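Local coordinates for protein CT_858 (Chlamydia trachomatis, PDB 3DOR) that is a secreted protease, probably a serine-type endopeptidase that joins a PDZ-like domain to a peptidase domain of family S41, at residues A7-L11 with A43-R48; L18-P24 with L512-L516; E273-R277 with M306-D310; F320-I324 with L352-L356. All coordinates share one frame; numbering follows the deposited sequence.

In the fold
The four contacts form two pairs, contact 1 lying on the opposite side of the chain's centre from contacts 3 and 4. Contacts 1 and 2 share helix 2-20, their centres about 21 Å apart, and both touch the second subunit of the dimer. Their segments alternate along the chain (7-11, 18-24, 43-48, 512-516). Contact 2 ties the end of that helix to strand 507-518, bringing the N-terminal helices onto the antiparallel sheet to which that strand belongs. Contacts 3 and 4 follow in that order inside the long loop closed by contact 2. Their centres are about 15 Å apart and they touch through helix 316-330, beside the mixed sheet.

Contact 1. Residues A7-L11 with A43-R48; sequences ALQDL and AQQKLR
Leu8 and Arg48 meet with their side chains roughly perpendicular, the branched end of the leucine lying over one face of the guanidinium group. Leu8 CD1 sits above the centre of that group, 3.6 Å from its plane, and Leu8 CD2 comes 3.6 Å from Arg48 NH1. The arginine chain bends at chi3 (142°), which lets its flat end turn back over the leucine while keeping its charge at the exposed border of the contact. Gln44 OE1 lies in the guanidinium plane, at its edge. The glutamine presents its aliphatic part to helix 7-11: CB is 4.0 Å from Leu8 CD2, and CG is 3.7 Å from Leu11 CD1, with both leucines crossing it at about a right angle. Its amide NE2 is hydrogen-bonded to Ser40 OG, one turn back, so a polar residue can border an apolar seam. Deeper in, a chi1 of -159° swings Leu11 CG away from its own backbone N and carries the CD1 methyl between Ala43 CB, at 3.7 Å, and Leu47 CD1, at 3.9 Å. Ala7 CB touches both methyls of Leu47. The small alanines leave room for leucine branches from the other helix, and Cys58, Leu62 and Phe65 of helix 55-67 continue this apolar layer. No hydrogen bond crosses, so the two helices are joined by side chains alone. With their short segments running at 170° and 10.3 Å apart, this is antiparallel helix packing in the N-terminal helical bundle, a leucine and alanine interior bordered by long polar chains.

Contact 2. Residues L18-P24 with L512-L516; sequences LQVKYAP and LTGSL
Tyr22 packs its ring against Leu512 and Thr513, its CD1 4.1 Å from Leu512 CD2 and its CE1 4.0 Å from Thr513 CB, while CG of Pro24 sits over one ring face, towards the rim. A chi1 of -173° sends the ring across the strand, over these two residues and towards Asp71; there its OH shares Asp71 OD2 with Thr513 OG1, which satisfies two buried hydroxyls at once. Leu18 CD2 extends the apolar patch, 3.8 Å from Leu512 CD2. Here the chain leaving helix 2-20 runs obliquely past strand 507-518, which is interrupted at Gly514 and is paired antiparallel through bonds of Leu512 with Phe497, Gly514 with Phe495 and Leu516 with Arg367. One main-chain hydrogen bond crosses, from Ala23 N to Thr513 O (3.0 Å, 142° at the hydrogen), the donor tilted 18° from the carbonyl plane; Tyr22 CA adds a CA-H contact to the same oxygen. Ala23 brings just a methyl against the bend, its CB 3.2 Å from Ser515 N, a tight fit. Pro24, the N-cap of helix 25-32, rests CB on Leu516 CD2 at 3.6 Å. Pro502 of the second subunit packs on Lys21, which also makes a cation-pi contact with Phe497.

Contact 3. Residues E273-R277 with M306-D310; sequences EGLFR and MEDFD
Met306 lays its terminal methyl over one face of the Phe276 ring, and this is the close-fitting half of the contact. Met306 CE stands 3.9 Å from the ring centroid and only 17° off the normal, a CH-pi contact displaced towards the CE2 rim. A turn about the last torsion (chi3 80°) folds that methyl onto the ring, while SD stays near enough, obliquely at 4.5 Å from the centroid, for a Met-aromatic contact. A flexible, polarisable thioether suits a place where an aromatic face must be followed closely. Leu275 packs beside it. Its CD2 meets the edge of the Phe309 ring, 3.9 Å from CD1, and its CD1 presses on the turn backbone, 3.5 Å from Asp308 O.

The other side is wetter. A water donates to Leu275 O (2.7 Å) and to Glu307 O, so two carbonyls that cannot bond to each other are joined through it; no direct hydrogen bond crosses. The charges of Glu307 and Asp308 suit this exposed side of the type II turn from Met306 to Phe309, closed by Phe309 N to Met306 O (2.9 Å), and Asp308 takes the positive phi (68°) that the turn requires. Glu307 leads its carboxylate away to Thr258 N.

Segment 273-277 lies in the connection between the adjacent antiparallel strands 268-271 and 278-284. Glu319 of helix 316-330 receives Leu275 N and Phe276 N on its two carboxylate oxygens, Phe276 packs on Ile323, and Pro316 at the start of that helix touches Met306 and Phe309. Both loops are thereby held against one helix beside the mixed sheet.

Contact 4. Residues F320-I324 with L352-L356; sequences FAKII and LLSML
Phe320 and Leu352 make the aromatic part of this contact. Leu352 CD2 stands over the centre of the Phe320 ring, 3.6 Å from the centroid and 13° off the normal, which is good CH-pi geometry. The near-trans chi1 of Phe320 (-173°) sends its ring straight across to the other segment, a large flat surface on which the leucine methyl can rest. Leu356 CD1 approaches the ring edge at Phe320 CZ.

Sulfur enters at the ring's border. Met355 SD is 5.4 Å from the centroid and nearly in the ring plane, a Met-aromatic contact at the edge, and CE lies 3.8 Å from Phe320 CD2. The same SD rests 3.6 Å from Ala321 CB, where the short alanine lets the thioether lie close to the helix backbone.

One contact is purely aliphatic: Ile324 CD1 meets Leu356 CD2 at 3.9 Å, the two chains crossing at about a right angle. The other branch of the isoleucine, CG2, sets a methyl against a backbone oxygen, 3.6 Å from Met355 O.

Polar bonds act within or beyond the segments. Leu356 O receives Arg481 NH1, and Met355 pairs through its backbone with Tyr453, which satisfies the chain where helix 346-354 gives way to a loop. Helix 316-330 belongs to a beta-alpha-beta unit, linking parallel strands 290-297 and 333-337 of the mixed sheet. No hydrogen bond or salt bridge crosses, so the contact that joins helix 316-330 to the end of helix 346-354 and the loop that follows depends mainly on shape and exclusion of water, in keeping with its buried place in the S41 region.

Contact 1. Residues A7-L11 with A43-R48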
loop_
_atom_site.group_PDB
_atom_site.type_symbol
_atom_site.label_atom_id
_atom_site.label_comp_id
_atom_site.label_asym_id
_atom_site.label_seq_id
_atom_site.Cartn_x
_atom_site.Cartn_y
_atom_site.Cartn_z
ATOM N N ALA B 7 -21.710 -4.430 -9.245
ATOM C CA ALA B 7 -20.871 -4.885 -10.342
ATOM C C ALA B 7 -20.777 -3.788 -11.389
ATOM O O ALA B 7 -19.700 -3.499 -11.902
ATOM C CB ALA B 7 -21.450 -6.155 -10.959
ATOM N N LEU B 8 -21.913 -3.176 -11.703
ATOM C CA LEU B 8 -21.942 -2.103 -12.685
ATOM C C LEU B 8 -21.137 -0.915 -12.174
ATOM O O LEU B 8 -20.408 -0.266 -12.933
ATOM C CB LEU B 8 -23.387 -1.667 -12.951
ATOM C CG LEU B 8 -24.255 -2.558 -13.850
ATOM C CD1 LEU B 8 -25.733 -2.210 -13.655
ATOM C CD2 LEU B 8 -23.848 -2.363 -15.306
ATOM N N GLN B 9 -21.277 -0.632 -10.882
ATOM C CA GLN B 9 -20.565 0.484 -10.270
ATOM C C GLN B 9 -19.056 0.268 -10.377
ATOM O O GLN B 9 -18.318 1.135 -10.842
ATOM C CB GLN B 9 -20.947 0.606 -8.794
ATOM C CG GLN B 9 -21.230 2.023 -8.338
ATOM C CD GLN B 9 -20.111 2.985 -8.680
ATOM O OE1 GLN B 9 -18.974 2.817 -8.238
ATOM N NE2 GLN B 9 -20.429 4.004 -9.474
ATOM N N ASP B 10 -18.597 -0.901 -9.948
ATOM C CA ASP B 10 -17.174 -1.191 -9.988
ATOM C C ASP B 10 -16.642 -1.279 -11.416
ATOM O O ASP B 10 -15.499 -0.898 -11.683
ATOM C CB ASP B 10 -16.883 -2.466 -9.187
ATOM C CG ASP B 10 -17.225 -2.306 -7.711
ATOM O OD1 ASP B 10 -16.909 -1.236 -7.146
ATOM O OD2 ASP B 10 -17.803 -3.237 -7.112
ATOM N N LEU B 11 -17.477 -1.755 -12.334
ATOM C CA LEU B 11 -17.079 -1.850 -13.734
ATOM C C LEU B 11 -16.826 -0.426 -14.207
ATOM O O LEU B 11 -15.809 -0.134 -14.840
ATOM C CB LEU B 11 -18.203 -2.465 -14.578
ATOM C CG LEU B 11 -17.877 -3.114 -15.931
ATOM C CD1 LEU B 11 -19.167 -3.281 -16.714
ATOM C CD2 LEU B 11 -16.903 -2.282 -16.730
ATOM N N ALA B 43 -19.802 -5.567 -21.525
ATOM C CA ALA B 43 -19.735 -6.140 -20.183
ATOM C C ALA B 43 -20.996 -5.790 -19.409
ATOM O O ALA B 43 -21.581 -6.646 -18.751
ATOM C CB ALA B 43 -18.508 -5.620 -19.443
ATOM N N GLN B 44 -21.405 -4.526 -19.493
ATOM C CA GLN B 44 -22.604 -4.051 -18.799
ATOM C C GLN B 44 -23.808 -4.897 -19.177
ATOM O O GLN B 44 -24.568 -5.347 -18.313
ATOM C CB GLN B 44 -22.887 -2.591 -19.154
ATOM C CG GLN B 44 -21.809 -1.626 -18.708
ATOM C CD GLN B 44 -22.106 -0.203 -19.123
ATOM O OE1 GLN B 44 -23.197 0.311 -18.876
ATOM N NE2 GLN B 44 -21.137 0.445 -19.751
ATOM N N GLN B 45 -23.979 -5.113 -20.474
ATOM C CA GLN B 45 -25.094 -5.912 -20.948
ATOM C C GLN B 45 -25.073 -7.320 -20.384
ATOM O O GLN B 45 -26.117 -7.862 -20.022
ATOM C CB GLN B 45 -25.114 -5.952 -22.472
ATOM C CG GLN B 45 -25.894 -4.800 -23.060
ATOM C CD GLN B 45 -27.292 -4.716 -22.469
ATOM O OE1 GLN B 45 -28.058 -5.683 -22.525
ATOM N NE2 GLN B 45 -27.628 -3.563 -21.893
ATOM N N LYS B 46 -23.893 -7.917 -20.303
ATOM C CA LYS B 46 -23.802 -9.260 -19.758
ATOM C C LYS B 46 -24.289 -9.252 -18.311
ATOM O O LYS B 46 -24.933 -10.194 -17.860
ATOM C CB LYS B 46 -22.362 -9.778 -19.839
ATOM C CG LYS B 46 -21.888 -9.998 -21.268
ATOM C CD LYS B 46 -20.581 -10.791 -21.350
ATOM C CE LYS B 46 -19.382 -9.980 -20.889
ATOM N NZ LYS B 46 -18.116 -10.749 -21.047
ATOM N N LEU B 47 -23.989 -8.177 -17.589
ATOM C CA LEU B 47 -24.402 -8.062 -16.195
ATOM C C LEU B 47 -25.892 -7.737 -16.076
ATOM O O LEU B 47 -26.590 -8.279 -15.219
ATOM C CB LEU B 47 -23.585 -6.972 -15.492
ATOM C CG LEU B 47 -22.090 -7.206 -15.267
ATOM C CD1 LEU B 47 -21.444 -5.906 -14.841
ATOM C CD2 LEU B 47 -21.878 -8.282 -14.214
ATOM N N ARG B 48 -26.376 -6.852 -16.942
ATOM C CA ARG B 48 -27.778 -6.449 -16.915
ATOM C C ARG B 48 -28.753 -7.518 -17.399
ATOM O O ARG B 48 -29.864 -7.635 -16.882
ATOM C CB ARG B 48 -27.976 -5.179 -17.743
ATOM C CG ARG B 48 -27.347 -3.942 -17.144
ATOM C CD ARG B 48 -27.926 -2.699 -17.782
ATOM N NE ARG B 48 -28.094 -1.624 -16.809
ATOM C CZ ARG B 48 -27.232 -0.629 -16.629
ATOM N NH1 ARG B 48 -26.129 -0.560 -17.364
ATOM N NH2 ARG B 48 -27.476 0.299 -15.711
#

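Contact 2. Residues L18-P24 with L512-L516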
loop_
_atom_site.group_PDB
_atom_site.type_symbol
_atom_site.label_atom_id
_atom_site.label_comp_id
_atom_site.label_asym_id
_atom_site.label_seq_id
_atom_site.Cartn_x
_atom_site.Cartn_y
_atom_site.Cartn_z
ATOM N N LEU B 18 -9.127 2.977 -16.926
ATOM C CA LEU B 18 -8.592 2.712 -18.258
ATOM C C LEU B 18 -8.405 3.956 -19.121
ATOM O O LEU B 18 -7.677 3.919 -20.115
ATOM C CB LEU B 18 -9.483 1.706 -18.987
ATOM C CG LEU B 18 -9.558 0.348 -18.289
ATOM C CD1 LEU B 18 -10.380 -0.611 -19.127
ATOM C CD2 LEU B 18 -8.153 -0.198 -18.076
ATOM N N GLN B 19 -9.059 5.057 -18.759
ATOM C CA GLN B 19 -8.906 6.290 -19.523
ATOM C C GLN B 19 -7.966 7.270 -18.845
ATOM O O GLN B 19 -7.435 8.179 -19.477
ATOM C CB GLN B 19 -10.266 6.956 -19.741
ATOM C CG GLN B 19 -11.168 6.137 -20.629
ATOM C CD GLN B 19 -12.297 6.933 -21.214
ATOM O OE1 GLN B 19 -13.192 7.381 -20.499
ATOM N NE2 GLN B 19 -12.269 7.116 -22.531
ATOM N N VAL B 20 -7.738 7.068 -17.554
ATOM C CA VAL B 20 -6.884 7.966 -16.801
ATOM C C VAL B 20 -5.479 7.444 -16.512
ATOM O O VAL B 20 -4.536 8.230 -16.411
ATOM C CB VAL B 20 -7.582 8.352 -15.473
ATOM C CG1 VAL B 20 -6.624 9.078 -14.559
ATOM C CG2 VAL B 20 -8.783 9.232 -15.775
ATOM N N LYS B 21 -5.334 6.131 -16.386
ATOM C CA LYS B 21 -4.028 5.558 -16.083
ATOM C C LYS B 21 -3.657 4.262 -16.810
ATOM O O LYS B 21 -2.992 3.405 -16.235
ATOM C CB LYS B 21 -3.912 5.316 -14.576
ATOM C CG LYS B 21 -3.218 6.412 -13.814
ATOM C CD LYS B 21 -1.777 6.566 -14.257
ATOM C CE LYS B 21 -0.882 6.925 -13.080
ATOM N NZ LYS B 21 -0.698 5.760 -12.142
ATOM N N TYR B 22 -4.090 4.096 -18.054
ATOM C CA TYR B 22 -3.729 2.887 -18.785
ATOM C C TYR B 22 -3.028 3.311 -20.062
ATOM O O TYR B 22 -3.664 3.574 -21.087
ATOM C CB TYR B 22 -4.959 2.050 -19.100
ATOM C CG TYR B 22 -4.605 0.715 -19.704
ATOM C CD1 TYR B 22 -3.970 -0.272 -18.947
ATOM C CD2 TYR B 22 -4.860 0.453 -21.047
ATOM C CE1 TYR B 22 -3.596 -1.485 -19.517
ATOM C CE2 TYR B 22 -4.492 -0.747 -21.626
ATOM C CZ TYR B 22 -3.858 -1.712 -20.863
ATOM O OH TYR B 22 -3.444 -2.876 -21.464
ATOM N N ALA B 23 -1.703 3.384 -19.982
ATOM C CA ALA B 23 -0.874 3.825 -21.097
ATOM C C ALA B 23 -1.012 3.075 -22.412
ATOM O O ALA B 23 -0.971 3.685 -23.471
ATOM C CB ALA B 23 0.595 3.850 -20.673
ATOM N N PRO B 24 -1.163 1.746 -22.369
ATOM C CA PRO B 24 -1.289 1.010 -23.636
ATOM C C PRO B 24 -2.625 1.085 -24.371
ATOM O O PRO B 24 -2.830 0.382 -25.361
ATOM C CB PRO B 24 -0.911 -0.424 -23.253
ATOM C CG PRO B 24 -1.213 -0.500 -21.815
ATOM C CD PRO B 24 -0.882 0.843 -21.241
ATOM N N LEU B 512 -2.636 -2.692 -13.508
ATOM C CA LEU B 512 -2.717 -2.025 -14.800
ATOM C C LEU B 512 -1.317 -1.622 -15.249
ATOM O O LEU B 512 -0.353 -1.756 -14.494
ATOM C CB LEU B 512 -3.622 -0.790 -14.696
ATOM C CG LEU B 512 -5.097 -1.106 -14.405
ATOM C CD1 LEU B 512 -5.858 0.177 -14.094
ATOM C CD2 LEU B 512 -5.716 -1.834 -15.606
ATOM N N THR B 513 -1.220 -1.114 -16.474
ATOM C CA THR B 513 0.057 -0.716 -17.066
ATOM C C THR B 513 0.136 0.792 -17.236
ATOM O O THR B 513 -0.714 1.394 -17.897
ATOM C CB THR B 513 0.224 -1.414 -18.421
ATOM O OG1 THR B 513 0.041 -2.819 -18.223
ATOM C CG2 THR B 513 1.615 -1.154 -19.021
ATOM N N GLY B 514 1.167 1.394 -16.644
ATOM C CA GLY B 514 1.322 2.837 -16.699
ATOM C C GLY B 514 2.258 3.422 -17.735
ATOM O O GLY B 514 2.511 4.632 -17.721
ATOM N N SER B 515 2.779 2.594 -18.634
ATOM C CA SER B 515 3.678 3.101 -19.664
ATOM C C SER B 515 3.805 2.144 -20.837
ATOM O O SER B 515 3.371 0.996 -20.766
ATOM C CB SER B 515 5.068 3.319 -19.082
ATOM O OG SER B 515 5.689 2.064 -18.871
ATOM N N LEU B 516 4.385 2.640 -21.925
ATOM C CA LEU B 516 4.638 1.826 -23.107
ATOM C C LEU B 516 6.110 1.989 -23.446
ATOM O O LEU B 516 6.555 3.079 -23.799
ATOM C CB LEU B 516 3.809 2.283 -24.308
ATOM C CG LEU B 516 2.411 1.712 -24.519
ATOM C CD1 LEU B 516 1.871 2.241 -25.844
ATOM C CD2 LEU B 516 2.449 0.184 -24.532
#

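Contact 3. Residues E273-R277 with M306-D310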
loop_
_atom_site.group_PDB
_atom_site.type_symbol
_atom_site.label_atom_id
_atom_site.label_comp_id
_atom_site.label_asym_id
_atom_site.label_seq_id
_atom_site.Cartn_x
_atom_site.Cartn_y
_atom_site.Cartn_z
ATOM N N GLU B 273 27.473 -22.173 -4.872
ATOM C CA GLU B 273 26.675 -22.707 -3.773
ATOM C C GLU B 273 25.633 -21.794 -3.140
ATOM O O GLU B 273 25.042 -22.159 -2.122
ATOM C CB GLU B 273 27.605 -23.199 -2.661
ATOM C CG GLU B 273 28.576 -24.284 -3.082
ATOM C CD GLU B 273 29.516 -24.691 -1.954
ATOM O OE1 GLU B 273 30.339 -25.608 -2.170
ATOM O OE2 GLU B 273 29.434 -24.093 -0.855
ATOM N N GLY B 274 25.391 -20.625 -3.718
ATOM C CA GLY B 274 24.417 -19.723 -3.126
ATOM C C GLY B 274 22.987 -19.787 -3.638
ATOM O O GLY B 274 22.432 -20.860 -3.886
ATOM N N LEU B 275 22.394 -18.607 -3.790
ATOM C CA LEU B 275 21.025 -18.445 -4.253
ATOM C C LEU B 275 20.824 -18.767 -5.740
ATOM O O LEU B 275 19.807 -19.342 -6.124
ATOM C CB LEU B 275 20.584 -17.003 -3.979
ATOM C CG LEU B 275 19.450 -16.707 -2.992
ATOM C CD1 LEU B 275 19.543 -17.585 -1.749
ATOM C CD2 LEU B 275 19.515 -15.234 -2.619
ATOM N N PHE B 276 21.791 -18.387 -6.569
ATOM C CA PHE B 276 21.708 -18.612 -8.011
ATOM C C PHE B 276 22.233 -19.966 -8.468
ATOM O O PHE B 276 23.191 -20.498 -7.907
ATOM C CB PHE B 276 22.530 -17.569 -8.793
ATOM C CG PHE B 276 22.033 -16.160 -8.676
ATOM C CD1 PHE B 276 22.475 -15.333 -7.654
ATOM C CD2 PHE B 276 21.153 -15.646 -9.624
ATOM C CE1 PHE B 276 22.047 -13.993 -7.576
ATOM C CE2 PHE B 276 20.719 -14.314 -9.558
ATOM C CZ PHE B 276 21.167 -13.486 -8.533
ATOM N N ARG B 277 21.618 -20.517 -9.505
ATOM C CA ARG B 277 22.133 -21.753 -10.071
ATOM C C ARG B 277 23.205 -21.240 -11.043
ATOM O O ARG B 277 22.906 -20.495 -11.982
ATOM C CB ARG B 277 21.065 -22.522 -10.858
ATOM C CG ARG B 277 21.652 -23.742 -11.566
ATOM C CD ARG B 277 20.617 -24.613 -12.266
ATOM N NE ARG B 277 21.264 -25.767 -12.884
ATOM C CZ ARG B 277 20.708 -26.540 -13.807
ATOM N NH1 ARG B 277 19.478 -26.295 -14.234
ATOM N NH2 ARG B 277 21.389 -27.550 -14.321
ATOM N N MET B 306 13.320 -14.427 -4.557
ATOM C CA MET B 306 14.179 -15.551 -4.916
ATOM C C MET B 306 14.107 -16.665 -3.875
ATOM O O MET B 306 14.100 -16.408 -2.673
ATOM C CB MET B 306 15.639 -15.114 -5.065
ATOM C CG MET B 306 15.916 -14.272 -6.287
ATOM S SD MET B 306 17.680 -14.109 -6.564
ATOM C CE MET B 306 18.051 -15.686 -7.367
ATOM N N GLU B 307 14.053 -17.900 -4.359
ATOM C CA GLU B 307 13.998 -19.088 -3.515
ATOM C C GLU B 307 15.066 -19.053 -2.427
ATOM O O GLU B 307 16.245 -18.885 -2.723
ATOM C CB GLU B 307 14.224 -20.337 -4.370
ATOM C CG GLU B 307 12.988 -21.167 -4.665
ATOM C CD GLU B 307 13.206 -22.147 -5.817
ATOM O OE1 GLU B 307 12.716 -21.871 -6.937
ATOM O OE2 GLU B 307 13.873 -23.186 -5.603
ATOM N N ASP B 308 14.652 -19.211 -1.172
ATOM C CA ASP B 308 15.584 -19.235 -0.049
ATOM C C ASP B 308 16.267 -17.907 0.240
ATOM O O ASP B 308 17.296 -17.875 0.908
ATOM C CB ASP B 308 16.665 -20.298 -0.277
ATOM C CG ASP B 308 16.094 -21.696 -0.413
ATOM O OD1 ASP B 308 15.432 -22.161 0.537
ATOM O OD2 ASP B 308 16.308 -22.331 -1.468
ATOM N N PHE B 309 15.716 -16.810 -0.260
ATOM C CA PHE B 309 16.330 -15.520 0.010
ATOM C C PHE B 309 16.225 -15.187 1.498
ATOM O O PHE B 309 15.155 -15.303 2.093
ATOM C CB PHE B 309 15.662 -14.412 -0.800
ATOM C CG PHE B 309 16.149 -13.034 -0.440
ATOM C CD1 PHE B 309 17.502 -12.725 -0.503
ATOM C CD2 PHE B 309 15.263 -12.061 0.004
ATOM C CE1 PHE B 309 17.967 -11.472 -0.125
ATOM C CE2 PHE B 309 15.715 -10.805 0.383
ATOM C CZ PHE B 309 17.070 -10.510 0.319
ATOM N N ASP B 310 17.340 -14.783 2.097
ATOM C CA ASP B 310 17.359 -14.413 3.510
ATOM C C ASP B 310 17.497 -12.897 3.612
ATOM O O ASP B 310 18.581 -12.349 3.419
ATOM C CB ASP B 310 18.539 -15.064 4.229
ATOM C CG ASP B 310 18.521 -14.802 5.726
ATOM O OD1 ASP B 310 18.032 -13.729 6.147
ATOM O OD2 ASP B 310 19.006 -15.670 6.480
HETATM O O HOH W 1 17.336 -19.287 -4.964
#

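Contact 4. Residues F320-I324 with L352-L356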
loop_
_atom_site.group_PDB
_atom_site.type_symbol
_atom_site.label_atom_id
_atom_site.label_comp_id
_atom_site.label_asym_id
_atom_site.label_seq_id
_atom_site.Cartn_x
_atom_site.Cartn_y
_atom_site.Cartn_z
ATOM N N PHE B 320 25.588 -12.252 -7.110
ATOM C CA PHE B 320 25.643 -12.206 -8.571
ATOM C C PHE B 320 27.014 -11.657 -8.968
ATOM O O PHE B 320 27.684 -12.197 -9.857
ATOM C CB PHE B 320 24.531 -11.293 -9.107
ATOM C CG PHE B 320 24.393 -11.301 -10.613
ATOM C CD1 PHE B 320 23.514 -12.175 -11.238
ATOM C CD2 PHE B 320 25.121 -10.419 -11.398
ATOM C CE1 PHE B 320 23.356 -12.169 -12.630
ATOM C CE2 PHE B 320 24.969 -10.407 -12.794
ATOM C CZ PHE B 320 24.083 -11.285 -13.404
ATOM N N ALA B 321 27.425 -10.585 -8.296
ATOM C CA ALA B 321 28.718 -9.969 -8.567
ATOM C C ALA B 321 29.835 -10.989 -8.334
ATOM O O ALA B 321 30.772 -11.069 -9.118
ATOM C CB ALA B 321 28.923 -8.739 -7.667
ATOM N N LYS B 322 29.735 -11.771 -7.262
ATOM C CA LYS B 322 30.757 -12.782 -6.968
ATOM C C LYS B 322 30.865 -13.811 -8.105
ATOM O O LYS B 322 31.959 -14.204 -8.517
ATOM C CB LYS B 322 30.415 -13.542 -5.681
ATOM C CG LYS B 322 30.313 -12.712 -4.412
ATOM C CD LYS B 322 31.672 -12.484 -3.787
ATOM C CE LYS B 322 31.542 -11.838 -2.409
ATOM N NZ LYS B 322 30.804 -12.719 -1.468
ATOM N N ILE B 323 29.717 -14.263 -8.591
ATOM C CA ILE B 323 29.692 -15.252 -9.661
ATOM C C ILE B 323 30.310 -14.705 -10.945
ATOM O O ILE B 323 31.115 -15.380 -11.591
ATOM C CB ILE B 323 28.245 -15.725 -9.927
ATOM C CG1 ILE B 323 27.677 -16.356 -8.652
ATOM C CG2 ILE B 323 28.224 -16.731 -11.062
ATOM C CD1 ILE B 323 26.145 -16.466 -8.624
ATOM N N ILE B 324 29.947 -13.484 -11.317
ATOM C CA ILE B 324 30.502 -12.899 -12.526
ATOM C C ILE B 324 32.022 -12.750 -12.436
ATOM O O ILE B 324 32.733 -12.989 -13.416
ATOM C CB ILE B 324 29.866 -11.534 -12.837
ATOM C CG1 ILE B 324 28.351 -11.692 -12.991
ATOM C CG2 ILE B 324 30.450 -10.984 -14.133
ATOM C CD1 ILE B 324 27.941 -12.724 -14.046
ATOM N N LEU B 352 22.112 -5.857 -12.690
ATOM C CA LEU B 352 22.630 -7.063 -13.320
ATOM C C LEU B 352 23.234 -6.760 -14.686
ATOM O O LEU B 352 24.304 -7.270 -15.020
ATOM C CB LEU B 352 21.526 -8.113 -13.441
ATOM C CG LEU B 352 20.891 -8.504 -12.099
ATOM C CD1 LEU B 352 20.104 -9.807 -12.287
ATOM C CD2 LEU B 352 21.974 -8.697 -11.029
ATOM N N LEU B 353 22.557 -5.930 -15.477
ATOM C CA LEU B 353 23.081 -5.553 -16.786
ATOM C C LEU B 353 24.425 -4.824 -16.640
ATOM O O LEU B 353 25.343 -5.030 -17.440
ATOM C CB LEU B 353 22.082 -4.650 -17.521
ATOM C CG LEU B 353 20.840 -5.361 -18.090
ATOM C CD1 LEU B 353 19.760 -4.357 -18.409
ATOM C CD2 LEU B 353 21.220 -6.140 -19.344
ATOM N N SER B 354 24.542 -3.979 -15.615
ATOM C CA SER B 354 25.773 -3.220 -15.399
ATOM C C SER B 354 26.989 -4.123 -15.175
ATOM O O SER B 354 28.121 -3.709 -15.402
ATOM C CB SER B 354 25.624 -2.249 -14.212
ATOM O OG SER B 354 25.807 -2.914 -12.979
ATOM N N MET B 355 26.765 -5.363 -14.761
ATOM C CA MET B 355 27.882 -6.262 -14.532
ATOM C C MET B 355 28.170 -7.181 -15.715
ATOM O O MET B 355 29.099 -8.000 -15.671
ATOM C CB MET B 355 27.631 -7.082 -13.269
ATOM C CG MET B 355 27.578 -6.223 -12.004
ATOM S SD MET B 355 27.335 -7.185 -10.494
ATOM C CE MET B 355 25.651 -6.879 -10.143
ATOM N N LEU B 356 27.392 -7.032 -16.783
ATOM C CA LEU B 356 27.576 -7.873 -17.956
ATOM C C LEU B 356 28.097 -7.113 -19.160
ATOM O O LEU B 356 27.921 -7.548 -20.299
ATOM C CB LEU B 356 26.263 -8.542 -18.317
ATOM C CG LEU B 356 25.683 -9.440 -17.226
ATOM C CD1 LEU B 356 24.256 -9.826 -17.597
ATOM C CD2 LEU B 356 26.565 -10.666 -17.058
#